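Local coordinates for methyltransferase domain-containing protein (PDB 7CLU) that probably transfers a methyl group from S-adenosyl-L-methionine to a hydroxyl of a precursor in the prodigiosin pathway, at residues 161-167 / 185-190. Residues are numbered along the deposited sequence; the frame is centred on the assembly and turned at random.
Sequences VRDYDFS and AIADAY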
loop_
_atom_site.group_PDB
_atom_site.type_symbol
_atom_site.label_atom_id
_atom_site.label_comp_id
_atom_site.label_asym_id
_atom_site.label_seq_id
_atom_site.Cartn_x
_atom_site.Cartn_y
_atom_site.Cartn_z
ATOM N N VAL A 161 15.633 -24.491 -15.547
ATOM C CA VAL A 161 16.762 -25.051 -16.290
ATOM C C VAL A 161 17.488 -26.113 -15.467
ATOM O O VAL A 161 17.953 -27.122 -16.009
ATOM C CB VAL A 161 17.722 -23.929 -16.734
ATOM C CG1 VAL A 161 18.924 -24.506 -17.451
ATOM C CG2 VAL A 161 17.005 -22.949 -17.642
ATOM N N ARG A 162 17.577 -25.918 -14.145
ATOM C CA ARG A 162 18.391 -26.806 -13.313
ATOM C C ARG A 162 17.620 -28.052 -12.872
ATOM O O ARG A 162 18.172 -29.156 -12.896
ATOM C CB ARG A 162 18.911 -26.029 -12.101
ATOM C CG ARG A 162 19.950 -26.735 -11.235
ATOM C CD ARG A 162 19.341 -27.274 -9.952
ATOM N NE ARG A 162 18.850 -26.206 -9.074
ATOM C CZ ARG A 162 18.201 -26.409 -7.924
ATOM N NH1 ARG A 162 17.949 -27.647 -7.505
ATOM N NH2 ARG A 162 17.787 -25.375 -7.195
ATOM N N ASP A 163 16.348 -27.902 -12.485
ATOM C CA ASP A 163 15.562 -28.988 -11.904
ATOM C C ASP A 163 14.791 -29.823 -12.920
ATOM O O ASP A 163 14.352 -30.929 -12.577
ATOM C CB ASP A 163 14.566 -28.436 -10.880
ATOM C CG ASP A 163 15.249 -27.896 -9.652
ATOM O OD1 ASP A 163 16.487 -27.855 -9.672
ATOM O OD2 ASP A 163 14.565 -27.512 -8.681
ATOM N N TYR A 164 14.595 -29.340 -14.140
ATOM C CA TYR A 164 13.884 -30.102 -15.156
ATOM C C TYR A 164 14.855 -30.501 -16.254
ATOM O O TYR A 164 15.678 -29.694 -16.693
ATOM C CB TYR A 164 12.718 -29.309 -15.745
ATOM C CG TYR A 164 11.920 -30.082 -16.783
ATOM C CD1 TYR A 164 12.330 -30.129 -18.109
ATOM C CD2 TYR A 164 10.755 -30.761 -16.430
ATOM C CE1 TYR A 164 11.609 -30.837 -19.061
ATOM C CE2 TYR A 164 10.013 -31.466 -17.382
ATOM C CZ TYR A 164 10.446 -31.497 -18.694
ATOM O OH TYR A 164 9.733 -32.202 -19.643
ATOM N N ASP A 165 14.778 -31.775 -16.646
ATOM C CA ASP A 165 15.698 -32.364 -17.654
ATOM C C ASP A 165 15.250 -32.004 -19.072
ATOM O O ASP A 165 14.411 -32.723 -19.620
ATOM C CB ASP A 165 15.790 -33.881 -17.485
ATOM C CG ASP A 165 16.977 -34.478 -18.214
ATOM O OD1 ASP A 165 17.765 -33.698 -18.778
ATOM O OD2 ASP A 165 17.100 -35.708 -18.213
ATOM N N PHE A 166 15.859 -30.971 -19.660
ATOM C CA PHE A 166 15.510 -30.527 -21.036
ATOM C C PHE A 166 16.197 -31.422 -22.074
ATOM O O PHE A 166 15.762 -31.441 -23.234
ATOM C CB PHE A 166 15.862 -29.052 -21.233
ATOM C CG PHE A 166 14.864 -28.101 -20.624
ATOM C CD1 PHE A 166 13.751 -27.689 -21.336
ATOM C CD2 PHE A 166 15.032 -27.627 -19.335
ATOM C CE1 PHE A 166 12.832 -26.821 -20.773
ATOM C CE2 PHE A 166 14.113 -26.758 -18.774
ATOM C CZ PHE A 166 13.014 -26.358 -19.493
ATOM N N SER A 167 17.204 -32.187 -21.640
ATOM C CA SER A 167 17.974 -33.116 -22.511
ATOM C C SER A 167 17.089 -34.243 -23.066
ATOM O O SER A 167 17.392 -34.718 -24.165
ATOM C CB SER A 167 19.158 -33.674 -21.774
ATOM O OG SER A 167 18.752 -34.702 -20.889
ATOM N N ALA A 185 18.351 -19.350 -21.634
ATOM C CA ALA A 185 18.995 -20.095 -20.558
ATOM C C ALA A 185 19.057 -21.583 -20.884
ATOM O O ALA A 185 20.045 -22.259 -20.557
ATOM C CB ALA A 185 18.269 -19.858 -19.235
ATOM N N ILE A 186 18.021 -22.102 -21.555
ATOM C CA ILE A 186 18.034 -23.496 -21.984
ATOM C C ILE A 186 19.162 -23.727 -22.978
ATOM O O ILE A 186 19.982 -24.633 -22.802
ATOM C CB ILE A 186 16.667 -23.900 -22.567
ATOM C CG1 ILE A 186 15.576 -23.749 -21.507
ATOM C CG2 ILE A 186 16.707 -25.330 -23.068
ATOM C CD1 ILE A 186 14.159 -23.835 -22.073
ATOM N N ALA A 187 19.245 -22.879 -24.015
ATOM C CA ALA A 187 20.324 -22.972 -25.003
ATOM C C ALA A 187 21.698 -22.941 -24.354
ATOM O O ALA A 187 22.631 -23.609 -24.825
ATOM C CB ALA A 187 20.243 -21.823 -26.009
ATOM N N ASP A 188 21.858 -22.124 -23.310
ATOM C CA ASP A 188 23.168 -21.984 -22.685
ATOM C C ASP A 188 23.602 -23.261 -21.971
ATOM O O ASP A 188 24.808 -23.482 -21.792
ATOM C CB ASP A 188 23.168 -20.814 -21.698
ATOM C CG ASP A 188 22.883 -19.466 -22.365
ATOM O OD1 ASP A 188 23.116 -19.297 -23.581
ATOM O OD2 ASP A 188 22.437 -18.564 -21.644
ATOM N N ALA A 189 22.646 -24.105 -21.572
ATOM C CA ALA A 189 22.907 -25.308 -20.794
ATOM C C ALA A 189 22.623 -26.601 -21.551
ATOM O O ALA A 189 23.039 -27.670 -21.089
ATOM C CB ALA A 189 22.070 -25.285 -19.504
ATOM N N TYR A 190 21.938 -26.532 -22.694
ATOM C CA TYR A 190 21.504 -27.720 -23.431
ATOM C C TYR A 190 21.739 -27.497 -24.916
ATOM O O TYR A 190 20.861 -26.995 -25.628
ATOM C CB TYR A 190 20.031 -28.024 -23.166
ATOM C CG TYR A 190 19.703 -28.409 -21.735
ATOM C CD1 TYR A 190 19.725 -29.741 -21.321
ATOM C CD2 TYR A 190 19.349 -27.442 -20.805
ATOM C CE1 TYR A 190 19.406 -30.094 -20.015
ATOM C CE2 TYR A 190 19.030 -27.782 -19.503
ATOM C CZ TYR A 190 19.053 -29.106 -19.112
ATOM O OH TYR A 190 18.729 -29.429 -17.814
#
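Tyr190 OH donates to the backbone carbonyl of Val161, OH to O 3.0 Å, at a C=O...O angle of 168°, almost straight on; the acceptor sits at the ring edge in its plane. This ties the chain just beyond helix 181-189 to the last turn of helix 154-163. Over one face of the same ring lies Phe166 CB, 3.6 Å from the centroid and practically on the normal, while the Phe166 ring turns an edge toward that face in an offset edge-to-face pair, planes at 61°. CG of Phe166, anti to its carbonyl carbon (chi1 -78°), sets the ring against Ile186, whose CD1 covers one face, 4.0 Å from its centroid; Tyr164 covers the other. In this Rossmann-like methyltransferase domain Ile186 rests on Leu195 of strand 194-199, and Phe166 on Phe172 of strand 171-175, the sheet's first strand in the chain, and Leu239 of strand 239-243. Nearer the surface, the two methyls of Val161 divide their contacts: CG2 meets Ala185 CB at 3.7 Å, CG1 meets Ala189 CB and the Tyr190 ring. Asp165 OD1 accepts from Ser167 N in an Asx turn, and Ser167 N lies 3.4 Å from Tyr190 CE1.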